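Local coordinates for McyG protein (Microcystis aeruginosa PCC 7806, PDB 4R0M) that probably activates phenylalanine or a related phenyl-bearing acid as its acyl-adenylate and passes it to a carrier domain during microcystin assembly, at residues A[22-27]-A[50-55]; A[90-95]-A[166-171]; A[56-61]-A[156-161]. All coordinates share one frame; numbering follows the deposited sequence.

In the fold
From the N terminus, interaction 1 comes first: helix 19-27 leads through the hairpin of strands 33-37 and 43-47 into helix 48-64, and 22-27 packing on 50-55 closes that loop. Interactions 2 and 3 open later and cross, their segments running 56-61, 90-95, 156-161 and 166-171. Interaction 3 brings the chain after strand 152-154, an outermost strand of the four-stranded parallel sheet, back to helix 48-64; interaction 2 then lays the following loop on the end of helix 80-93. Helix 48-64 serves both interactions 1 and 3, and Leu168 of interaction 2 reaches it too, so the three contacts form one continuous patch of the adenylation domain.

Interaction 1: A[22-27]-A[50-55]; sequences VLETAT and DLYQDA
Two helices of the adenylation domain, 19-27 and 48-64, stand before and after the hairpin of strands 33-37 and 43-47 in the chain, and here they pack against each other through apolar side chains. The short segments run at 133° to one another with their axes 9.8 Å apart, a separation bridged by side chains. Leu23 sits at the middle and uses both branches: CD1 meets Leu51 CD2 at 3.8 Å, while CD2 comes to the edge of the Tyr52 ring, near its plane, 4.0 Å from CD1 of the tyrosine. A forked leucine suits this buried place because its two methyls can each meet a different neighbour. Tyr52 has more surface covered than any other residue here; its CG stands anti to the backbone N (chi1 173°), which sends the ring across to the first helix. Glu24 contributes its aliphatic part, CG lying 3.9 Å from Tyr52 CE1, with the carboxylate plane turned 83° from the ring. One turn on from Leu23, Thr27 turns its methyl, CG2, to the tyrosine, 3.6 Å from Tyr52 CB. Leu168 from a later loop covers Glu24 and Tyr52, helix 80-93 meets Leu23 through Trp88 and Leu92, and Val238 of helix 227-240 packs on Leu23 and Ala26.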
loop_
_atom_site.group_PDB
_atom_site.type_symbol
_atom_site.label_atom_id
_atom_site.label_comp_id
_atom_site.label_asym_id
_atom_site.label_seq_id
_atom_site.Cartn_x
_atom_site.Cartn_y
_atom_site.Cartn_z
ATOM N N VAL A 22 13.136 -11.152 -17.552
ATOM C CA VAL A 22 11.731 -10.763 -17.684
ATOM C C VAL A 22 11.578 -9.483 -18.514
ATOM O O VAL A 22 10.719 -9.408 -19.395
ATOM C CB VAL A 22 11.057 -10.632 -16.299
ATOM C CG1 VAL A 22 9.764 -9.835 -16.375
ATOM C CG2 VAL A 22 10.793 -12.011 -15.715
ATOM N N LEU A 23 12.424 -8.492 -18.242
ATOM C CA LEU A 23 12.416 -7.242 -18.998
ATOM C C LEU A 23 12.901 -7.435 -20.439
ATOM O O LEU A 23 12.357 -6.830 -21.364
ATOM C CB LEU A 23 13.246 -6.165 -18.285
ATOM C CG LEU A 23 13.438 -4.809 -18.979
ATOM C CD1 LEU A 23 12.114 -4.097 -19.226
ATOM C CD2 LEU A 23 14.380 -3.927 -18.173
ATOM N N GLU A 24 13.921 -8.275 -20.616
ATOM C CA GLU A 24 14.456 -8.591 -21.942
ATOM C C GLU A 24 13.419 -9.282 -22.831
ATOM O O GLU A 24 13.292 -8.953 -24.009
ATOM C CB GLU A 24 15.730 -9.431 -21.822
ATOM C CG GLU A 24 16.960 -8.616 -21.442
ATOM C CD GLU A 24 18.013 -9.419 -20.695
ATOM O OE1 GLU A 24 17.910 -10.662 -20.639
ATOM O OE2 GLU A 24 18.956 -8.799 -20.158
ATOM N N THR A 25 12.675 -10.225 -22.253
ATOM C CA THR A 25 11.543 -10.869 -22.926
ATOM C C THR A 25 10.488 -9.837 -23.350
ATOM O O THR A 25 9.908 -9.943 -24.432
ATOM C CB THR A 25 10.895 -11.940 -22.015
ATOM O OG1 THR A 25 11.882 -12.906 -21.636
ATOM C CG2 THR A 25 9.744 -12.651 -22.714
ATOM N N ALA A 26 10.261 -8.841 -22.495
ATOM C CA ALA A 26 9.240 -7.813 -22.726
ATOM C C ALA A 26 9.587 -6.837 -23.851
ATOM O O ALA A 26 8.690 -6.286 -24.485
ATOM C CB ALA A 26 8.952 -7.055 -21.439
ATOM N N THR A 27 10.881 -6.630 -24.092
ATOM C CA THR A 27 11.350 -5.692 -25.121
ATOM C C THR A 27 10.928 -6.079 -26.541
ATOM O O THR A 27 10.697 -5.207 -27.380
ATOM C CB THR A 27 12.883 -5.521 -25.095
ATOM O OG1 THR A 27 13.512 -6.803 -25.188
ATOM C CG2 THR A 27 13.330 -4.836 -23.819
ATOM N N ASP A 50 12.403 0.917 -24.937
ATOM C CA ASP A 50 12.903 2.229 -24.509
ATOM C C ASP A 50 13.292 2.228 -23.032
ATOM O O ASP A 50 14.320 2.795 -22.658
ATOM C CB ASP A 50 11.862 3.325 -24.759
ATOM C CG ASP A 50 11.581 3.553 -26.233
ATOM O OD1 ASP A 50 12.518 3.903 -26.982
ATOM O OD2 ASP A 50 10.409 3.408 -26.639
ATOM N N LEU A 51 12.463 1.594 -22.204
ATOM C CA LEU A 51 12.728 1.467 -20.772
ATOM C C LEU A 51 14.048 0.737 -20.533
ATOM O O LEU A 51 14.897 1.203 -19.767
ATOM C CB LEU A 51 11.573 0.740 -20.071
ATOM C CG LEU A 51 11.770 0.271 -18.623
ATOM C CD1 LEU A 51 11.791 1.444 -17.652
ATOM C CD2 LEU A 51 10.689 -0.723 -18.232
ATOM N N TYR A 52 14.212 -0.398 -21.210
ATOM C CA TYR A 52 15.435 -1.190 -21.140
ATOM C C TYR A 52 16.664 -0.361 -21.521
ATOM O O TYR A 52 17.674 -0.389 -20.817
ATOM C CB TYR A 52 15.307 -2.436 -22.029
ATOM C CG TYR A 52 16.572 -3.256 -22.175
ATOM C CD1 TYR A 52 16.990 -4.121 -21.165
ATOM C CD2 TYR A 52 17.345 -3.176 -23.334
ATOM C CE1 TYR A 52 18.145 -4.876 -21.302
ATOM C CE2 TYR A 52 18.503 -3.925 -23.479
ATOM C CZ TYR A 52 18.899 -4.774 -22.463
ATOM O OH TYR A 52 20.048 -5.518 -22.602
ATOM N N GLN A 53 16.564 0.385 -22.621
ATOM C CA GLN A 53 17.666 1.231 -23.083
ATOM C C GLN A 53 17.963 2.360 -22.099
ATOM O O GLN A 53 19.126 2.684 -21.854
ATOM C CB GLN A 53 17.388 1.805 -24.480
ATOM C CG GLN A 53 17.364 0.790 -25.621
ATOM C CD GLN A 53 18.669 0.023 -25.797
ATOM O OE1 GLN A 53 19.758 0.540 -25.547
ATOM N NE2 GLN A 53 18.558 -1.224 -26.240
ATOM N N ASP A 54 16.905 2.947 -21.539
ATOM C CA ASP A 54 17.020 4.015 -20.543
ATOM C C ASP A 54 17.690 3.496 -19.268
ATOM O O ASP A 54 18.596 4.137 -18.727
ATOM C CB ASP A 54 15.632 4.589 -20.234
ATOM C CG ASP A 54 15.682 5.924 -19.502
ATOM O OD1 ASP A 54 16.768 6.534 -19.386
ATOM O OD2 ASP A 54 14.608 6.371 -19.045
ATOM N N ALA A 55 17.251 2.324 -18.813
ATOM C CA ALA A 55 17.822 1.667 -17.639
ATOM C C ALA A 55 19.328 1.407 -17.769
ATOM O O ALA A 55 20.076 1.613 -16.812
ATOM C CB ALA A 55 17.077 0.373 -17.344
#

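Interaction 2: A[90-95]-A[166-171]; sequences CFLGGI and EQLPIL
Leu92, Leu168 and Leu171 carry most of this contact, in which an extended loop lies over the C-terminal end of helix 80-93, where a Schellman motif turns the chain toward strand 96-99 of the parallel sheet. Leu92 has the most surface covered. Its CB touches Leu168 CD2 at 3.8 Å, and the same methyl rests 3.6 Å from Leu92 O, so one leucine branch packs on both the side chain and the backbone of the last helical turn. Leu168 reaches further, between helices 19-27 and 48-64, where it meets Glu24, Tyr52, Leu56 and Leu59; a long, forked apolar chain suits a site walled by several helices. Pro169 follows with its ring against the helix end, CD lying 3.4 Å from Leu92 O. Having no N-H to satisfy, proline fits an extended segment that makes no hydrogen bond to its neighbour across this contact. Leu171 follows two residues on. With CG anti to the carbonyl carbon (chi1 -53°), the forked end lies by the turn; CD1 approaches Phe91 O at 3.7 Å, and CD2 goes to Gly94. That glycine adopts a positive phi of 70°, readily available to a residue without a side chain, and is also hydrogen-bonded to the backbone of Gly70. With hydrogens alone on its CA, Gly94 lets Leu171 CD2 settle directly on the backbone, 3.9 Å from Gly94 CA.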
loop_
_atom_site.group_PDB
_atom_site.type_symbol
_atom_site.label_atom_id
_atom_site.label_comp_id
_atom_site.label_asym_id
_atom_site.label_seq_id
_atom_site.Cartn_x
_atom_site.Cartn_y
_atom_site.Cartn_z
ATOM N N CYS A 90 18.764 -0.568 -11.534
ATOM C CA CYS A 90 19.273 -1.314 -10.389
ATOM C C CYS A 90 19.051 -2.816 -10.551
ATOM O O CYS A 90 19.952 -3.615 -10.269
ATOM C CB CYS A 90 18.618 -0.818 -9.092
ATOM S SG CYS A 90 19.032 0.888 -8.647
ATOM N N PHE A 91 17.860 -3.200 -11.007
ATOM C CA PHE A 91 17.545 -4.614 -11.240
ATOM C C PHE A 91 18.532 -5.269 -12.213
ATOM O O PHE A 91 19.050 -6.355 -11.941
ATOM C CB PHE A 91 16.109 -4.792 -11.749
ATOM C CG PHE A 91 15.045 -4.558 -10.706
ATOM C CD1 PHE A 91 15.324 -4.681 -9.346
ATOM C CD2 PHE A 91 13.745 -4.249 -11.090
ATOM C CE1 PHE A 91 14.332 -4.476 -8.396
ATOM C CE2 PHE A 91 12.750 -4.045 -10.143
ATOM C CZ PHE A 91 13.044 -4.157 -8.793
ATOM N N LEU A 92 18.798 -4.592 -13.331
ATOM C CA LEU A 92 19.683 -5.109 -14.377
ATOM C C LEU A 92 21.137 -5.248 -13.927
ATOM O O LEU A 92 21.830 -6.177 -14.343
ATOM C CB LEU A 92 19.616 -4.232 -15.630
ATOM C CG LEU A 92 18.310 -4.078 -16.416
ATOM C CD1 LEU A 92 18.500 -3.053 -17.522
ATOM C CD2 LEU A 92 17.821 -5.395 -16.998
ATOM N N GLY A 93 21.594 -4.329 -13.078
ATOM C CA GLY A 93 22.985 -4.328 -12.628
ATOM C C GLY A 93 23.273 -5.126 -11.372
ATOM O O GLY A 93 24.417 -5.188 -10.923
ATOM N N GLY A 94 22.240 -5.738 -10.801
ATOM C CA GLY A 94 22.375 -6.453 -9.535
ATOM C C GLY A 94 22.595 -5.526 -8.351
ATOM O O GLY A 94 23.114 -5.948 -7.316
ATOM N N ILE A 95 22.215 -4.259 -8.515
ATOM C CA ILE A 95 22.223 -3.281 -7.430
ATOM C C ILE A 95 20.841 -3.323 -6.788
ATOM O O ILE A 95 19.833 -3.354 -7.489
ATOM C CB ILE A 95 22.525 -1.857 -7.953
ATOM C CG1 ILE A 95 23.921 -1.802 -8.588
ATOM C CG2 ILE A 95 22.410 -0.825 -6.835
ATOM C CD1 ILE A 95 24.122 -0.646 -9.545
ATOM N N GLU A 166 28.776 -1.971 -20.770
ATOM C CA GLU A 166 29.351 -3.311 -20.801
ATOM C C GLU A 166 28.219 -4.343 -20.716
ATOM O O GLU A 166 27.041 -3.973 -20.687
ATOM C CB GLU A 166 30.345 -3.470 -19.643
ATOM C CG GLU A 166 31.614 -4.238 -19.990
ATOM C CD GLU A 166 31.498 -5.730 -19.733
ATOM O OE1 GLU A 166 31.246 -6.120 -18.571
ATOM O OE2 GLU A 166 31.667 -6.516 -20.693
ATOM N N GLN A 167 28.575 -5.626 -20.685
ATOM C CA GLN A 167 27.600 -6.717 -20.613
ATOM C C GLN A 167 26.907 -6.773 -19.252
ATOM O O GLN A 167 27.494 -6.411 -18.230
ATOM C CB GLN A 167 28.271 -8.064 -20.916
ATOM C CG GLN A 167 28.959 -8.156 -22.276
ATOM C CD GLN A 167 28.036 -8.594 -23.405
ATOM O OE1 GLN A 167 26.808 -8.554 -23.285
ATOM N NE2 GLN A 167 28.631 -9.018 -24.516
ATOM N N LEU A 168 25.655 -7.225 -19.252
ATOM C CA LEU A 168 24.870 -7.364 -18.029
ATOM C C LEU A 168 25.290 -8.597 -17.232
ATOM O O LEU A 168 25.643 -9.618 -17.824
ATOM C CB LEU A 168 23.375 -7.438 -18.360
ATOM C CG LEU A 168 22.691 -6.147 -18.824
ATOM C CD1 LEU A 168 21.300 -6.443 -19.364
ATOM C CD2 LEU A 168 22.631 -5.123 -17.699
ATOM N N PRO A 169 25.255 -8.509 -15.885
ATOM C CA PRO A 169 25.622 -9.660 -15.056
ATOM C C PRO A 169 24.555 -10.748 -15.056
ATOM O O PRO A 169 23.366 -10.448 -15.155
ATOM C CB PRO A 169 25.754 -9.055 -13.656
ATOM C CG PRO A 169 24.854 -7.868 -13.671
ATOM C CD PRO A 169 24.945 -7.319 -15.066
ATOM N N ILE A 170 24.987 -12.003 -14.956
ATOM C CA ILE A 170 24.062 -13.124 -14.796
ATOM C C ILE A 170 23.836 -13.318 -13.302
ATOM O O ILE A 170 24.788 -13.496 -12.539
ATOM C CB ILE A 170 24.583 -14.427 -15.450
ATOM C CG1 ILE A 170 25.039 -14.162 -16.893
ATOM C CG2 ILE A 170 23.506 -15.507 -15.415
ATOM C CD1 ILE A 170 25.839 -15.286 -17.518
ATOM N N LEU A 171 22.572 -13.276 -12.893
ATOM C CA LEU A 171 22.228 -13.239 -11.476
ATOM C C LEU A 171 21.547 -14.514 -10.990
ATOM O O LEU A 171 20.894 -15.222 -11.763
ATOM C CB LEU A 171 21.337 -12.027 -11.179
ATOM C CG LEU A 171 21.832 -10.647 -11.623
ATOM C CD1 LEU A 171 20.667 -9.674 -11.736
ATOM C CD2 LEU A 171 22.908 -10.110 -10.687
#

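Interaction 3: A[56-61]-A[156-161]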
loop_
_atom_site.group_PDB
_atom_site.type_symbol
_atom_site.label_atom_id
_atom_site.label_comp_id
_atom_site.label_asym_id
_atom_site.label_seq_id
_atom_site.Cartn_x
_atom_site.Cartn_y
_atom_site.Cartn_z
ATOM N N LEU A 56 19.764 0.969 -18.951
ATOM C CA LEU A 56 21.187 0.714 -19.221
ATOM C C LEU A 56 22.042 1.972 -19.090
ATOM O O LEU A 56 23.167 1.913 -18.586
ATOM C CB LEU A 56 21.386 0.102 -20.614
ATOM C CG LEU A 56 20.992 -1.356 -20.875
ATOM C CD1 LEU A 56 21.215 -1.704 -22.340
ATOM C CD2 LEU A 56 21.763 -2.315 -19.980
ATOM N N VAL A 57 21.503 3.099 -19.555
ATOM C CA VAL A 57 22.188 4.391 -19.476
ATOM C C VAL A 57 22.346 4.817 -18.018
ATOM O O VAL A 57 23.434 5.219 -17.602
ATOM C CB VAL A 57 21.446 5.488 -20.281
ATOM C CG1 VAL A 57 22.114 6.845 -20.102
ATOM C CG2 VAL A 57 21.388 5.125 -21.760
ATOM N N ILE A 58 21.259 4.713 -17.252
ATOM C CA ILE A 58 21.265 5.042 -15.824
ATOM C C ILE A 58 22.202 4.103 -15.066
ATOM O O ILE A 58 22.970 4.549 -14.209
ATOM C CB ILE A 58 19.841 4.996 -15.218
ATOM C CG1 ILE A 58 18.960 6.075 -15.855
ATOM C CG2 ILE A 58 19.885 5.176 -13.703
ATOM C CD1 ILE A 58 17.484 5.744 -15.871
ATOM N N LEU A 59 22.135 2.813 -15.397
ATOM C CA LEU A 59 23.012 1.804 -14.804
ATOM C C LEU A 59 24.492 2.137 -14.997
ATOM O O LEU A 59 25.289 1.994 -14.068
ATOM C CB LEU A 59 22.704 0.412 -15.371
ATOM C CG LEU A 59 23.569 -0.773 -14.921
ATOM C CD1 LEU A 59 23.648 -0.889 -13.401
ATOM C CD2 LEU A 59 23.048 -2.062 -15.536
ATOM N N ASN A 60 24.849 2.577 -16.202
ATOM C CA ASN A 60 26.213 3.001 -16.498
ATOM C C ASN A 60 26.616 4.213 -15.659
ATOM O O ASN A 60 27.746 4.291 -15.172
ATOM C CB ASN A 60 26.380 3.297 -17.991
ATOM C CG ASN A 60 27.812 3.632 -18.363
ATOM O OD1 ASN A 60 28.735 2.858 -18.100
ATOM N ND2 ASN A 60 28.004 4.793 -18.977
ATOM N N GLY A 61 25.681 5.148 -15.495
ATOM C CA GLY A 61 25.863 6.290 -14.605
ATOM C C GLY A 61 26.119 5.859 -13.174
ATOM O O GLY A 61 26.981 6.420 -12.498
ATOM N N ASN A 156 18.511 12.272 -13.932
ATOM C CA ASN A 156 18.895 13.013 -15.135
ATOM C C ASN A 156 20.392 13.292 -15.270
ATOM O O ASN A 156 20.889 13.471 -16.383
ATOM C CB ASN A 156 18.090 14.312 -15.256
ATOM C CG ASN A 156 16.691 14.083 -15.807
ATOM O OD1 ASN A 156 15.728 14.706 -15.358
ATOM N ND2 ASN A 156 16.573 13.188 -16.787
ATOM N N GLU A 157 21.106 13.333 -14.147
ATOM C CA GLU A 157 22.562 13.435 -14.186
ATOM C C GLU A 157 23.182 12.091 -14.575
ATOM O O GLU A 157 24.190 12.049 -15.282
ATOM C CB GLU A 157 23.127 13.922 -12.851
ATOM C CG GLU A 157 24.538 14.488 -12.963
ATOM C CD GLU A 157 25.264 14.573 -11.632
ATOM O OE1 GLU A 157 24.623 14.891 -10.608
ATOM O OE2 GLU A 157 26.491 14.329 -11.613
ATOM N N LEU A 158 22.569 11.000 -14.113
ATOM C CA LEU A 158 23.004 9.644 -14.461
ATOM C C LEU A 158 22.714 9.326 -15.924
ATOM O O LEU A 158 23.414 8.521 -16.538
ATOM C CB LEU A 158 22.332 8.600 -13.563
ATOM C CG LEU A 158 22.581 8.631 -12.052
ATOM C CD1 LEU A 158 21.543 7.778 -11.348
ATOM C CD2 LEU A 158 23.982 8.167 -11.689
ATOM N N ARG A 159 21.678 9.960 -16.468
ATOM C CA ARG A 159 21.321 9.829 -17.879
ATOM C C ARG A 159 22.335 10.513 -18.803
ATOM O O ARG A 159 22.371 10.238 -20.004
ATOM C CB ARG A 159 19.921 10.396 -18.135
ATOM C CG ARG A 159 18.780 9.498 -17.683
ATOM C CD ARG A 159 17.458 9.952 -18.280
ATOM N NE ARG A 159 16.375 9.012 -17.996
ATOM C CZ ARG A 159 15.385 9.231 -17.133
ATOM N NH1 ARG A 159 15.320 10.369 -16.455
ATOM N NH2 ARG A 159 14.451 8.308 -16.950
ATOM N N LYS A 160 23.178 11.334 -18.233
ATOM C CA LYS A 160 24.179 12.038 -18.966
ATOM C C LYS A 160 25.450 11.270 -19.109
ATOM O O LYS A 160 26.335 11.688 -19.807
ATOM C CB LYS A 160 24.518 13.312 -18.242
ATOM C CG LYS A 160 23.446 14.350 -18.258
ATOM C CD LYS A 160 24.012 15.610 -17.682
ATOM C CE LYS A 160 22.931 16.592 -17.313
ATOM N NZ LYS A 160 22.167 17.099 -18.476
ATOM N N ALA A 161 25.545 10.147 -18.436
ATOM C CA ALA A 161 26.784 9.428 -18.378
ATOM C C ALA A 161 27.206 8.962 -19.745
ATOM O O ALA A 161 26.392 8.528 -20.575
ATOM C CB ALA A 161 26.693 8.257 -17.436
#
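This is a close helix-to-turn contact at the edge of the four-stranded parallel sheet, where the chain leaving strand 152-154 forms the short helix 155-158 and a type I beta turn against helix 48-64. Gly61 permits the closeness: its CA lies 4.4 Å from Leu158 CA, and, with no side chain in the way, Ala161 CB comes within 3.5 Å of Gly61 CA. Small residues suit both sides. Leu158 places CD2 on the glycine backbone, 3.5 Å from Gly61 C, and turns CD1 to Ile58 CG2 at 3.9 Å, the two side chains crossing at about a right angle. Ile58 also runs beside the aliphatic part of Arg159, both chains pointing the same way, with Ile58 CG1 3.9 Å from Arg159 CG. Val57 CG1, anti to the backbone N (chi1 176°), reaches Arg159 O at 3.4 Å. Beyond its apolar stem, the arginine's charge is met by salt bridges to Asp82 and Asp54, and NH2 is also hydrogen-bonded to Gln81 O. Arg159 thereby links this turn to helix 48-64 and helix 80-93, whose Pro85 and Ala89 pack on Ile58.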